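Local coordinates for protein putative metallopeptidase (Shewanella baltica OS155, PDB 3IEH) that binds a zinc ion and probably acts as a metallocarboxypeptidase-like hydrolase of the peptidase M14 family, at residues W13-F18 against F253-L258. Sequence-based numbering, arbitrary orientation.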
ATOM      1  N   TRP A  13     -18.073  -0.092  -4.862  1.00 18.32           N
ATOM      2  CA  TRP A  13     -18.714   0.949  -4.031  1.00 18.23           C
ATOM      3  C   TRP A  13     -18.853   2.244  -4.806  1.00 18.48           C
ATOM      4  O   TRP A  13     -18.100   2.497  -5.744  1.00 17.07           O
ATOM      5  CB  TRP A  13     -17.864   1.246  -2.781  1.00 17.65           C
ATOM      6  CG  TRP A  13     -17.708   0.083  -1.839  1.00 19.20           C
ATOM      7  CD1 TRP A  13     -18.537  -0.239  -0.811  1.00 15.20           C
ATOM      8  CD2 TRP A  13     -16.657  -0.911  -1.841  1.00 17.16           C
ATOM      9  NE1 TRP A  13     -18.079  -1.373  -0.170  1.00 16.29           N
ATOM     10  CE2 TRP A  13     -16.931  -1.808  -0.783  1.00 12.74           C
ATOM     11  CE3 TRP A  13     -15.523  -1.129  -2.641  1.00 20.48           C
ATOM     12  CZ2 TRP A  13     -16.102  -2.917  -0.484  1.00 16.28           C
ATOM     13  CZ3 TRP A  13     -14.699  -2.250  -2.368  1.00 17.52           C
ATOM     14  CH2 TRP A  13     -14.984  -3.113  -1.284  1.00 20.82           C
ATOM     15  N   LYS A  14     -19.806   3.082  -4.424  1.00 21.59           N
ATOM     16  CA  LYS A  14     -19.907   4.410  -5.033  1.00 22.84           C
ATOM     17  C   LYS A  14     -19.176   5.369  -4.119  1.00 22.50           C
ATOM     18  O   LYS A  14     -19.318   5.298  -2.912  1.00 26.87           O
ATOM     19  CB  LYS A  14     -21.348   4.860  -5.214  1.00 24.31           C
ATOM     20  CG  LYS A  14     -22.194   3.917  -6.068  1.00 33.36           C
ATOM     21  CD  LYS A  14     -23.588   4.515  -6.424  1.00 33.86           C
ATOM     22  CE  LYS A  14     -24.417   3.517  -7.225  1.00 38.41           C
ATOM     23  NZ  LYS A  14     -24.386   2.158  -6.561  1.00 44.19           N
ATOM     24  N   SER A  15     -18.363   6.236  -4.702  1.00 23.19           N
ATOM     25  CA  SER A  15     -17.651   7.277  -3.974  1.00 20.89           C
ATOM     26  C   SER A  15     -18.233   8.610  -4.366  1.00 19.41           C
ATOM     27  O   SER A  15     -18.217   8.932  -5.527  1.00 14.48           O
ATOM     28  CB  SER A  15     -16.186   7.305  -4.394  1.00 19.97           C
ATOM     29  OG  SER A  15     -15.545   8.504  -3.957  1.00 23.15           O
ATOM     30  N   ASP A  16     -18.717   9.408  -3.421  1.00 23.51           N
ATOM     31  CA  ASP A  16     -19.136  10.748  -3.812  1.00 27.09           C
ATOM     32  C   ASP A  16     -17.979  11.710  -3.742  1.00 24.43           C
ATOM     33  O   ASP A  16     -18.062  12.773  -4.320  1.00 23.13           O
ATOM     34  CB  ASP A  16     -20.459  11.286  -3.192  1.00 30.98           C
ATOM     35  CG  ASP A  16     -20.691  10.876  -1.767  1.00 36.13           C
ATOM     36  OD1 ASP A  16     -20.075   9.904  -1.294  1.00 49.84           O
ATOM     37  OD2 ASP A  16     -21.546  11.525  -1.125  1.00 43.31           O
ATOM     38  N   ILE A  17     -16.872  11.296  -3.120  1.00 23.44           N
ATOM     39  CA  ILE A  17     -15.672  12.115  -3.164  1.00 21.37           C
ATOM     40  C   ILE A  17     -15.191  12.225  -4.600  1.00 20.28           C
ATOM     41  O   ILE A  17     -14.871  13.312  -5.049  1.00 20.02           O
ATOM     42  CB  ILE A  17     -14.525  11.584  -2.294  1.00 22.47           C
ATOM     43  CG1 ILE A  17     -14.915  11.615  -0.811  1.00 21.87           C
ATOM     44  CG2 ILE A  17     -13.278  12.451  -2.500  1.00 18.93           C
ATOM     45  CD1 ILE A  17     -13.834  11.110   0.107  1.00 10.58           C
ATOM     46  N   PHE A  18     -15.164  11.107  -5.325  1.00 19.64           N
ATOM     47  CA  PHE A  18     -14.706  11.093  -6.728  1.00 18.13           C
ATOM     48  C   PHE A  18     -15.864  11.000  -7.716  1.00 18.56           C
ATOM     49  O   PHE A  18     -15.667  11.047  -8.929  1.00 16.29           O
ATOM     50  CB  PHE A  18     -13.711   9.939  -6.948  1.00 18.05           C
ATOM     51  CG  PHE A  18     -12.427  10.106  -6.170  1.00 16.87           C
ATOM     52  CD1 PHE A  18     -11.425  10.933  -6.641  1.00 11.84           C
ATOM     53  CD2 PHE A  18     -12.249   9.467  -4.949  1.00 14.25           C
ATOM     54  CE1 PHE A  18     -10.283  11.115  -5.915  1.00 19.21           C
ATOM     55  CE2 PHE A  18     -11.098   9.643  -4.217  1.00 17.56           C
ATOM     56  CZ  PHE A  18     -10.105  10.460  -4.701  1.00 18.32           C
ATOM     57  N   PHE A 253     -17.278   3.592   2.072  1.00 16.05           N
ATOM     58  CA  PHE A 253     -16.167   3.695   1.155  1.00 17.16           C
ATOM     59  C   PHE A 253     -15.393   5.038   1.286  1.00 17.76           C
ATOM     60  O   PHE A 253     -14.164   5.009   1.445  1.00 20.15           O
ATOM     61  CB  PHE A 253     -16.617   3.413  -0.280  1.00 14.09           C
ATOM     62  CG  PHE A 253     -15.482   3.412  -1.253  1.00 17.26           C
ATOM     63  CD1 PHE A 253     -14.687   2.296  -1.384  1.00  4.53           C
ATOM     64  CD2 PHE A 253     -15.174   4.552  -2.003  1.00 16.38           C
ATOM     65  CE1 PHE A 253     -13.612   2.284  -2.271  1.00 15.97           C
ATOM     66  CE2 PHE A 253     -14.094   4.553  -2.883  1.00 16.63           C
ATOM     67  CZ  PHE A 253     -13.312   3.403  -3.021  1.00 15.22           C
ATOM     68  N   ASP A 254     -16.080   6.186   1.280  1.00 15.75           N
ATOM     69  CA  ASP A 254     -15.377   7.479   1.390  1.00 18.11           C
ATOM     70  C   ASP A 254     -14.659   7.689   2.728  1.00 17.26           C
ATOM     71  O   ASP A 254     -13.609   8.344   2.783  1.00 18.91           O
ATOM     72  CB  ASP A 254     -16.292   8.649   1.039  1.00 18.00           C
ATOM     73  CG  ASP A 254     -16.678   8.657  -0.450  1.00 22.95           C
ATOM     74  OD1 ASP A 254     -15.834   8.386  -1.340  1.00 21.89           O
ATOM     75  OD2 ASP A 254     -17.839   8.950  -0.739  1.00 29.88           O
ATOM     76  N   GLN A 255     -15.187   7.106   3.794  1.00 17.24           N
ATOM     77  CA  GLN A 255     -14.498   7.121   5.079  1.00 19.04           C
ATOM     78  C   GLN A 255     -13.181   6.365   4.975  1.00 18.70           C
ATOM     79  O   GLN A 255     -12.167   6.769   5.577  1.00 17.02           O
ATOM     80  CB  GLN A 255     -15.360   6.489   6.167  1.00 19.92           C
ATOM     81  CG  GLN A 255     -16.350   7.447   6.753  1.00 30.59           C
ATOM     82  CD  GLN A 255     -15.672   8.478   7.652  1.00 30.94           C
ATOM     83  OE1 GLN A 255     -15.024   8.122   8.652  1.00 37.85           O
ATOM     84  NE2 GLN A 255     -15.835   9.752   7.316  1.00 26.76           N
ATOM     85  N   ARG A 256     -13.198   5.273   4.203  1.00 17.98           N
ATOM     86  CA  ARG A 256     -11.988   4.472   4.003  1.00 18.29           C
ATOM     87  C   ARG A 256     -10.972   5.251   3.167  1.00 16.76           C
ATOM     88  O   ARG A 256      -9.796   5.275   3.490  1.00 14.53           O
ATOM     89  CB  ARG A 256     -12.342   3.101   3.397  1.00 17.79           C
ATOM     90  CG  ARG A 256     -13.081   2.199   4.398  1.00 22.05           C
ATOM     91  CD  ARG A 256     -14.159   1.349   3.732  1.00 18.16           C
ATOM     92  NE  ARG A 256     -13.635   0.662   2.566  1.00 18.27           N
ATOM     93  CZ  ARG A 256     -14.384   0.111   1.613  1.00 15.80           C
ATOM     94  NH1 ARG A 256     -15.706   0.130   1.676  1.00 22.61           N
ATOM     95  NH2 ARG A 256     -13.801  -0.474   0.584  1.00 20.80           N
ATOM     96  N   VAL A 257     -11.449   5.918   2.114  1.00 18.01           N
ATOM     97  CA  VAL A 257     -10.601   6.766   1.289  1.00 16.31           C
ATOM     98  C   VAL A 257      -9.906   7.801   2.177  1.00 17.26           C
ATOM     99  O   VAL A 257      -8.685   7.978   2.101  1.00 18.15           O
ATOM    100  CB  VAL A 257     -11.408   7.518   0.209  1.00 17.41           C
ATOM    101  CG1 VAL A 257     -10.512   8.522  -0.516  1.00 14.64           C
ATOM    102  CG2 VAL A 257     -12.055   6.560  -0.758  1.00  5.47           C
ATOM    103  N   LEU A 258     -10.684   8.486   3.014  1.00 17.70           N
ATOM    104  CA  LEU A 258     -10.143   9.527   3.919  1.00 16.87           C
ATOM    105  C   LEU A 258      -9.216   8.953   4.966  1.00 15.26           C
ATOM    106  O   LEU A 258      -8.195   9.573   5.299  1.00 16.53           O
ATOM    107  CB  LEU A 258     -11.267  10.306   4.610  1.00 16.52           C
ATOM    108  CG  LEU A 258     -12.128  11.157   3.659  1.00 21.39           C
ATOM    109  CD1 LEU A 258     -13.234  11.831   4.434  1.00 16.77           C
ATOM    110  CD2 LEU A 258     -11.327  12.195   2.884  1.00 13.79           C
TER
HETATM  111  O   HOH W   1     -18.814   6.261  -0.417  1.00 38.41           O
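One face of the Trp13 indole is occupied by the guanidinium of Arg256, a cation-pi contact in which CZ stands 4.1 Å from the centroid of the six-membered ring. The two planes are 79° apart, so the guanidinium meets the indole edge-on through NH1 and NH2, while CD1 of Phe253 touches one face of that guanidinium. With CG trans to the backbone N (chi1 -176°), the Phe253 side chain extends toward Trp13 and Ser15, its ring nearly parallel to the indole but slid aside, with little overlap; the closer touch is between the CB atoms of Trp13 and Phe253, 3.5 Å apart. At the edge of the Phe18 ring, CE2 meets Val257 CG1. Replacing Trp13 by an alanine would probably leave the guanidinium, still tied to Glu171 and the carbonyl of Gln251, without its aromatic face, and open a gap beside Phe253.

The carboxylate of Asp254 grips the turn with both oxygens, each through its syn lone pair: Ser15 OG donates to OD1 (2.6 Å) and the backbone N of Asp16 to OD2 (2.9 Å). Ser15 OG in turn accepts from Phe18 N at 3.0 Å, closing an ST motif. A water joins Lys14 O to Asp254 N, and Ile17 CD1 lies against Leu258 CD2, 3.9 Å away.

The principle illustrated is side-chain anchoring of a distant N-terminal turn to the start of a helix: here helix 253-271 of the M14 alpha/beta fold, where Arg256 comes within about 7 Å, side chain to side chain, of the zinc ligand Glu79.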